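Local coordinates for separin (Saccharomyces cerevisiae, PDB 5U1T), which cleaves the cohesin subunit SCC1 as a caspase-like cysteine protease at the onset of anaphase, and is held inactive by securin for most of the cell cycle, at residues A[907-910]-A[911-914]; A[1207-1210]-A[1211-1214]; A[1334-1337]-A[1338-1342]. All blocks are in the same frame, centred on the assembly; numbering follows the deposited sequence.

Interaction 1 (A[907-910]-A[911-914]); sequences NLWK and LHLG
The imidazole of His-912 stands on its edge over one face of the Trp-909 indole, a T-shaped aromatic pair one turn apart in helix 905-912, whose last turn closes in a Schellman motif. The six-membered ring of Trp-909 and the ring of His-912 have centroids 5.2 Å apart and planes at 83°. ND1 does the touching, 3.9 Å from CE3 of Trp-909 and toward the rim of the indole rather than over its middle. His-912 has CG beside its own backbone N (chi1 -72°), which turns the ring back along the preceding turn. There the imidazole also meets Leu-908, four residues earlier: CE1 lies 4.1 Å from Leu-908 CG, and Leu-908 O sits over one ring face, offset to the rim. The same carbonyl oxygen accepts the helical bond from His-912 N at 3.0 Å.

Trp-909 reaches beyond its helix, its ring meeting Tyr-880 of helix 872-881 and touching Leu-888 of helix 885-891. An alanine here would take away the indole face, and the His-912 ring would probably be freer to turn, with a gap opened between this helix and those two neighbours. Leu-911 O, meanwhile, accepts from Asn-933 ND2 on helix 927-946.

At the C-terminal end, Leu-913 N bonds to Lys-910 O at 2.9 Å and only weakly to Trp-909 O. Gly-914 then takes a positive phi of 102°, where a CB would jam against the carbonyl oxygen of Leu-913, and its N makes a weak bond to Leu-911 O, 3.4 Å away.

Interaction 2 (A[1207-1210]-A[1211-1214]); sequences KTRE and ERKS
A single carboxylate oxygen, OE2 of Glu-1211, takes two consecutive backbone N-H groups, those of Lys-1207 and Thr-1208, with a weaker bond from the Thr-1208 hydroxyl besides. The Thr-1208 amide comes in nearly along the C-O bond and makes an almost straight hydrogen bond (2.7 Å from Thr-1208 N to Glu-1211 OE2, 173°). Lys-1207 N arrives from above the carboxylate plane, 3.0 Å from the same OE2.

Thr-1208 is the N-cap of helix 1209-1237, and it answers in kind: its OG1 accepts from Glu-1211 N at 3.2 Å and, weakly, from Glu-1210 N. The Thr-1208 N to Glu-1211 OE2 bond and the Glu-1211 N to Thr-1208 OG1 bond together make a capping box; the Lys-1207 amide is an addition to it. Thr-1208 can cap because OG1 lies between the backbone N and the carbonyl carbon (chi1 68°), tucked over the first turn, where amide hydrogens lack helical carbonyl partners.

Arg-1212 folds back over the same turn, its chain bent at chi3 (-67°). NH2 donates to Lys-1207 O at 2.9 Å, with that oxygen lying in the guanidinium plane, while one face of the group covers Arg-1209 CA. Arg-1212 also packs on the backbone of a second protein chain in the assembly.

Two like charges, Arg-1209 and Lys-1213, run close together; both touch a crystal neighbour, and their exact spacing is doubtful at this resolution.

The carboxylate is likely to interact favourably with the positive end of the helix dipole, while the arginine grips the chain just before the cap, so the helix entry is held by both its amide and its carbonyl groups.

Interaction 3 (A[1334-1337]-A[1338-1342]); sequences MLHV and QLEEQ
His-1336 and Glu-1340 lie side by side and point the same way, one of two side-chain contacts between residues four apart on helix 1332-1347. Glu-1340 OE1 sits at the edge of the imidazole, near the ring plane, 3.2 Å from His-1336 NE2. The bond is weak, bent to 122° at the hydrogen, and the ring and carboxylate planes are turned 32° from one another. Both residues hold CG opposite the backbone N (chi1 165° for His-1336), which sets the two chains out from the helix in the same direction.

Elsewhere round the helix, the amide of Gln-1338 crosses Met-1334 at a slant. The thioether chain, bent at both chi2 and chi3, lies against the amide, with SD of Met-1334 3.5 Å from Gln-1338 NE2. The other end of that amide is fixed from outside: Gln-1338 OE1 accepts from Asn-1269 ND2 on helix 1252-1269, and Met-1334 also touches Asn-1269.

Further out, helix 1303-1320 lies against the side bearing Leu-1335 and Leu-1339, both buried and both on Ile-1311. It also reaches the first pair, with Leu-1304 on His-1336 and Phe-1303 on Glu-1340. Beneath these contacts the backbone keeps regular alpha-helical bonding, from Gln-1338 N to Met-1334 O at 2.9 Å through to Glu-1341 N and Val-1337 O, 3.0 Å apart.

Followed from the N terminus, the three contacts come in series, and none nests in or crosses another. Each is made within one or two helical turns, so none closes a long loop. Interaction 1 comes first, at the end of helix 905-912, and ties it to helices 872-881, 885-891 and 927-946. Interaction 2 starts helix 1209-1237 at the surface, beside the second protein chain. Interaction 3 lies wholly within helix 1332-1347, against helices 1252-1269 and 1303-1320. Interactions 2 and 3 both belong to the C50 peptidase part of the chain, yet their centres are 57 Å apart; interaction 1 lies 60 Å from interaction 2 and 59 Å from interaction 3, centre to centre.

Interaction 1 (A[907-910]-A[911-914])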
# COMPACT_ATOMS: atom_id res chain seq x y z
N ASN A 907 -17.39 -18.68 7.61
CA ASN A 907 -17.41 -19.76 6.62
C ASN A 907 -16.10 -19.93 5.85
O ASN A 907 -15.74 -21.04 5.46
CB ASN A 907 -18.54 -19.54 5.64
CG ASN A 907 -19.78 -20.28 6.05
OD1 ASN A 907 -19.69 -21.24 6.83
ND2 ASN A 907 -20.93 -19.86 5.54
N LEU A 908 -15.41 -18.81 5.62
CA LEU A 908 -14.09 -18.85 5.00
C LEU A 908 -13.14 -19.60 5.92
O LEU A 908 -12.36 -20.44 5.47
CB LEU A 908 -13.59 -17.45 4.71
CG LEU A 908 -12.29 -17.32 3.93
CD1 LEU A 908 -12.35 -18.16 2.69
CD2 LEU A 908 -12.11 -15.88 3.57
N TRP A 909 -13.22 -19.30 7.21
CA TRP A 909 -12.40 -20.01 8.19
C TRP A 909 -12.78 -21.49 8.31
O TRP A 909 -11.93 -22.32 8.67
CB TRP A 909 -12.48 -19.32 9.56
CG TRP A 909 -11.42 -18.27 9.67
CD1 TRP A 909 -11.59 -16.91 9.64
CD2 TRP A 909 -10.00 -18.49 9.74
NE1 TRP A 909 -10.38 -16.28 9.71
CE2 TRP A 909 -9.39 -17.22 9.78
CE3 TRP A 909 -9.20 -19.63 9.79
CZ2 TRP A 909 -8.00 -17.07 9.86
CZ3 TRP A 909 -7.82 -19.47 9.87
CH2 TRP A 909 -7.24 -18.20 9.91
N LYS A 910 -14.02 -21.82 8.01
CA LYS A 910 -14.41 -23.23 8.01
C LYS A 910 -13.65 -23.95 6.88
O LYS A 910 -13.00 -24.96 7.12
CB LYS A 910 -15.92 -23.38 7.87
CG LYS A 910 -16.62 -23.28 9.21
CD LYS A 910 -18.12 -23.13 9.09
CE LYS A 910 -18.71 -22.87 10.48
NZ LYS A 910 -20.21 -22.82 10.58
N LEU A 911 -13.70 -23.36 5.69
CA LEU A 911 -12.87 -23.81 4.57
C LEU A 911 -11.37 -23.91 4.89
O LEU A 911 -10.73 -24.83 4.42
CB LEU A 911 -13.06 -22.90 3.36
CG LEU A 911 -14.48 -22.70 2.85
CD1 LEU A 911 -14.50 -22.10 1.46
CD2 LEU A 911 -15.23 -24.00 2.88
N HIS A 912 -10.79 -23.00 5.67
CA HIS A 912 -9.36 -23.14 5.99
C HIS A 912 -9.11 -24.28 6.97
O HIS A 912 -8.00 -24.81 7.06
CB HIS A 912 -8.77 -21.86 6.57
CG HIS A 912 -8.61 -20.76 5.57
ND1 HIS A 912 -8.73 -19.43 5.90
CD2 HIS A 912 -8.36 -20.79 4.24
CE1 HIS A 912 -8.57 -18.69 4.82
NE2 HIS A 912 -8.34 -19.49 3.80
N LEU A 913 -10.13 -24.64 7.72
CA LEU A 913 -9.98 -25.66 8.74
C LEU A 913 -10.35 -27.04 8.20
O LEU A 913 -10.37 -28.03 8.95
CB LEU A 913 -10.83 -25.32 9.96
CG LEU A 913 -10.35 -24.14 10.81
CD1 LEU A 913 -11.44 -23.79 11.78
CD2 LEU A 913 -9.06 -24.48 11.55
N GLY A 914 -10.64 -27.10 6.90
CA GLY A 914 -10.84 -28.37 6.22
C GLY A 914 -12.29 -28.72 5.96
O GLY A 914 -12.57 -29.53 5.10

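Interaction 2 (A[1207-1210]-A[1211-1214])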
# COMPACT_ATOMS: atom_id res chain seq x y z
N LYS A 1207 45.51 -35.69 9.95
CA LYS A 1207 46.96 -35.64 9.84
C LYS A 1207 47.63 -36.94 10.28
O LYS A 1207 48.52 -37.45 9.59
CB LYS A 1207 47.49 -34.46 10.67
CG LYS A 1207 46.77 -33.14 10.41
CD LYS A 1207 47.22 -32.06 11.40
CE LYS A 1207 46.69 -30.68 11.06
NZ LYS A 1207 47.51 -29.59 11.71
N THR A 1208 47.23 -37.48 11.42
CA THR A 1208 47.91 -38.65 11.97
C THR A 1208 47.41 -39.97 11.39
O THR A 1208 46.35 -40.01 10.74
CB THR A 1208 47.77 -38.72 13.50
OG1 THR A 1208 46.40 -39.00 13.84
CG2 THR A 1208 48.20 -37.41 14.12
N ARG A 1209 48.17 -41.04 11.63
CA ARG A 1209 47.77 -42.41 11.26
C ARG A 1209 46.42 -42.76 11.89
O ARG A 1209 45.62 -43.51 11.32
CB ARG A 1209 48.85 -43.42 11.68
CG ARG A 1209 48.62 -44.86 11.22
CD ARG A 1209 49.52 -45.86 11.98
NE ARG A 1209 49.51 -47.21 11.40
CZ ARG A 1209 48.63 -48.17 11.72
NH1 ARG A 1209 47.68 -47.93 12.62
NH2 ARG A 1209 48.70 -49.37 11.14
N GLU A 1210 46.17 -42.19 13.07
CA GLU A 1210 44.98 -42.51 13.86
C GLU A 1210 43.74 -41.87 13.29
O GLU A 1210 42.68 -42.49 13.22
CB GLU A 1210 45.17 -42.06 15.30
CG GLU A 1210 46.24 -42.83 16.05
CD GLU A 1210 46.46 -42.31 17.48
OE1 GLU A 1210 45.92 -41.23 17.83
OE2 GLU A 1210 47.18 -42.99 18.24
N GLU A 1211 43.85 -40.61 12.90
CA GLU A 1211 42.72 -39.91 12.32
C GLU A 1211 42.39 -40.53 10.98
O GLU A 1211 41.24 -40.58 10.58
CB GLU A 1211 43.03 -38.43 12.17
CG GLU A 1211 43.06 -37.73 13.51
CD GLU A 1211 44.12 -36.65 13.60
OE1 GLU A 1211 44.02 -35.84 14.55
OE2 GLU A 1211 45.04 -36.61 12.75
N ARG A 1212 43.42 -41.01 10.29
CA ARG A 1212 43.25 -41.72 9.03
C ARG A 1212 42.33 -42.94 9.19
O ARG A 1212 41.38 -43.11 8.43
CB ARG A 1212 44.61 -42.16 8.51
CG ARG A 1212 44.86 -41.88 7.06
CD ARG A 1212 46.33 -42.08 6.77
NE ARG A 1212 47.09 -41.04 7.47
CZ ARG A 1212 48.27 -41.22 8.04
NH1 ARG A 1212 48.85 -42.42 8.01
NH2 ARG A 1212 48.86 -40.20 8.65
N LYS A 1213 42.63 -43.76 10.18
CA LYS A 1213 41.89 -45.00 10.39
C LYS A 1213 40.48 -44.72 10.86
O LYS A 1213 39.56 -45.49 10.57
CB LYS A 1213 42.64 -45.92 11.38
CG LYS A 1213 43.95 -46.50 10.81
CD LYS A 1213 44.49 -47.68 11.61
CE LYS A 1213 45.31 -48.61 10.70
NZ LYS A 1213 45.83 -49.89 11.33
N SER A 1214 40.28 -43.61 11.57
CA SER A 1214 38.93 -43.28 12.04
C SER A 1214 38.01 -42.89 10.89
O SER A 1214 36.88 -43.35 10.81
CB SER A 1214 38.97 -42.15 13.07
OG SER A 1214 39.25 -42.66 14.36

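Interaction 3 (A[1334-1337]-A[1338-1342])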
# COMPACT_ATOMS: atom_id res chain seq x y z
N MET A 1334 0.51 -79.32 -1.60
CA MET A 1334 0.28 -79.63 -3.00
C MET A 1334 0.48 -78.41 -3.91
O MET A 1334 1.03 -78.54 -5.00
CB MET A 1334 -1.12 -80.23 -3.15
CG MET A 1334 -1.27 -81.28 -4.21
SD MET A 1334 -0.15 -82.70 -4.03
CE MET A 1334 -0.30 -83.00 -2.26
N LEU A 1335 0.05 -77.23 -3.47
CA LEU A 1335 0.32 -76.01 -4.23
C LEU A 1335 1.81 -75.90 -4.47
O LEU A 1335 2.26 -75.74 -5.60
CB LEU A 1335 -0.15 -74.75 -3.51
CG LEU A 1335 -1.64 -74.40 -3.43
CD1 LEU A 1335 -1.84 -73.02 -2.84
CD2 LEU A 1335 -2.30 -74.51 -4.80
N HIS A 1336 2.56 -76.00 -3.38
CA HIS A 1336 4.01 -75.92 -3.37
C HIS A 1336 4.63 -76.87 -4.38
O HIS A 1336 5.36 -76.43 -5.28
CB HIS A 1336 4.51 -76.21 -1.94
CG HIS A 1336 5.97 -76.50 -1.82
ND1 HIS A 1336 6.50 -77.17 -0.74
CD2 HIS A 1336 7.02 -76.20 -2.63
CE1 HIS A 1336 7.81 -77.29 -0.89
NE2 HIS A 1336 8.15 -76.72 -2.03
N VAL A 1337 4.34 -78.16 -4.22
CA VAL A 1337 4.96 -79.19 -5.03
C VAL A 1337 4.60 -79.05 -6.50
O VAL A 1337 5.48 -79.04 -7.36
CB VAL A 1337 4.55 -80.61 -4.55
CG1 VAL A 1337 4.86 -81.65 -5.61
CG2 VAL A 1337 5.24 -80.94 -3.24
N GLN A 1338 3.31 -78.95 -6.80
CA GLN A 1338 2.84 -78.90 -8.18
C GLN A 1338 3.23 -77.60 -8.91
O GLN A 1338 3.52 -77.62 -10.10
CB GLN A 1338 1.32 -79.09 -8.22
CG GLN A 1338 0.85 -80.52 -8.01
CD GLN A 1338 -0.62 -80.62 -7.57
OE1 GLN A 1338 -1.33 -79.61 -7.50
NE2 GLN A 1338 -1.07 -81.82 -7.24
N LEU A 1339 3.24 -76.46 -8.22
CA LEU A 1339 3.59 -75.21 -8.89
C LEU A 1339 5.08 -75.15 -9.19
O LEU A 1339 5.48 -74.71 -10.27
CB LEU A 1339 3.20 -74.00 -8.06
CG LEU A 1339 1.76 -73.53 -8.18
CD1 LEU A 1339 1.53 -72.54 -7.09
CD2 LEU A 1339 1.48 -72.92 -9.54
N GLU A 1340 5.89 -75.58 -8.23
CA GLU A 1340 7.34 -75.66 -8.41
C GLU A 1340 7.71 -76.60 -9.54
O GLU A 1340 8.65 -76.35 -10.28
CB GLU A 1340 8.02 -76.15 -7.13
CG GLU A 1340 9.51 -76.30 -7.27
CD GLU A 1340 10.21 -76.24 -5.94
OE1 GLU A 1340 9.52 -76.46 -4.92
OE2 GLU A 1340 11.43 -75.96 -5.92
N GLU A 1341 6.96 -77.68 -9.64
CA GLU A 1341 7.14 -78.65 -10.71
C GLU A 1341 6.92 -77.97 -12.05
O GLU A 1341 7.82 -77.96 -12.90
CB GLU A 1341 6.18 -79.83 -10.51
CG GLU A 1341 6.33 -80.99 -11.47
CD GLU A 1341 5.21 -82.03 -11.29
OE1 GLU A 1341 4.56 -82.07 -10.20
OE2 GLU A 1341 4.98 -82.82 -12.25
N GLN A 1342 5.76 -77.37 -12.24
CA GLN A 1342 5.46 -76.72 -13.51
C GLN A 1342 6.44 -75.55 -13.81
O GLN A 1342 6.75 -75.30 -14.97
CB GLN A 1342 4.01 -76.22 -13.54
CG GLN A 1342 2.95 -77.30 -13.51
CD GLN A 1342 3.26 -78.50 -14.41
OE1 GLN A 1342 3.34 -78.37 -15.64
NE2 GLN A 1342 3.43 -79.67 -13.80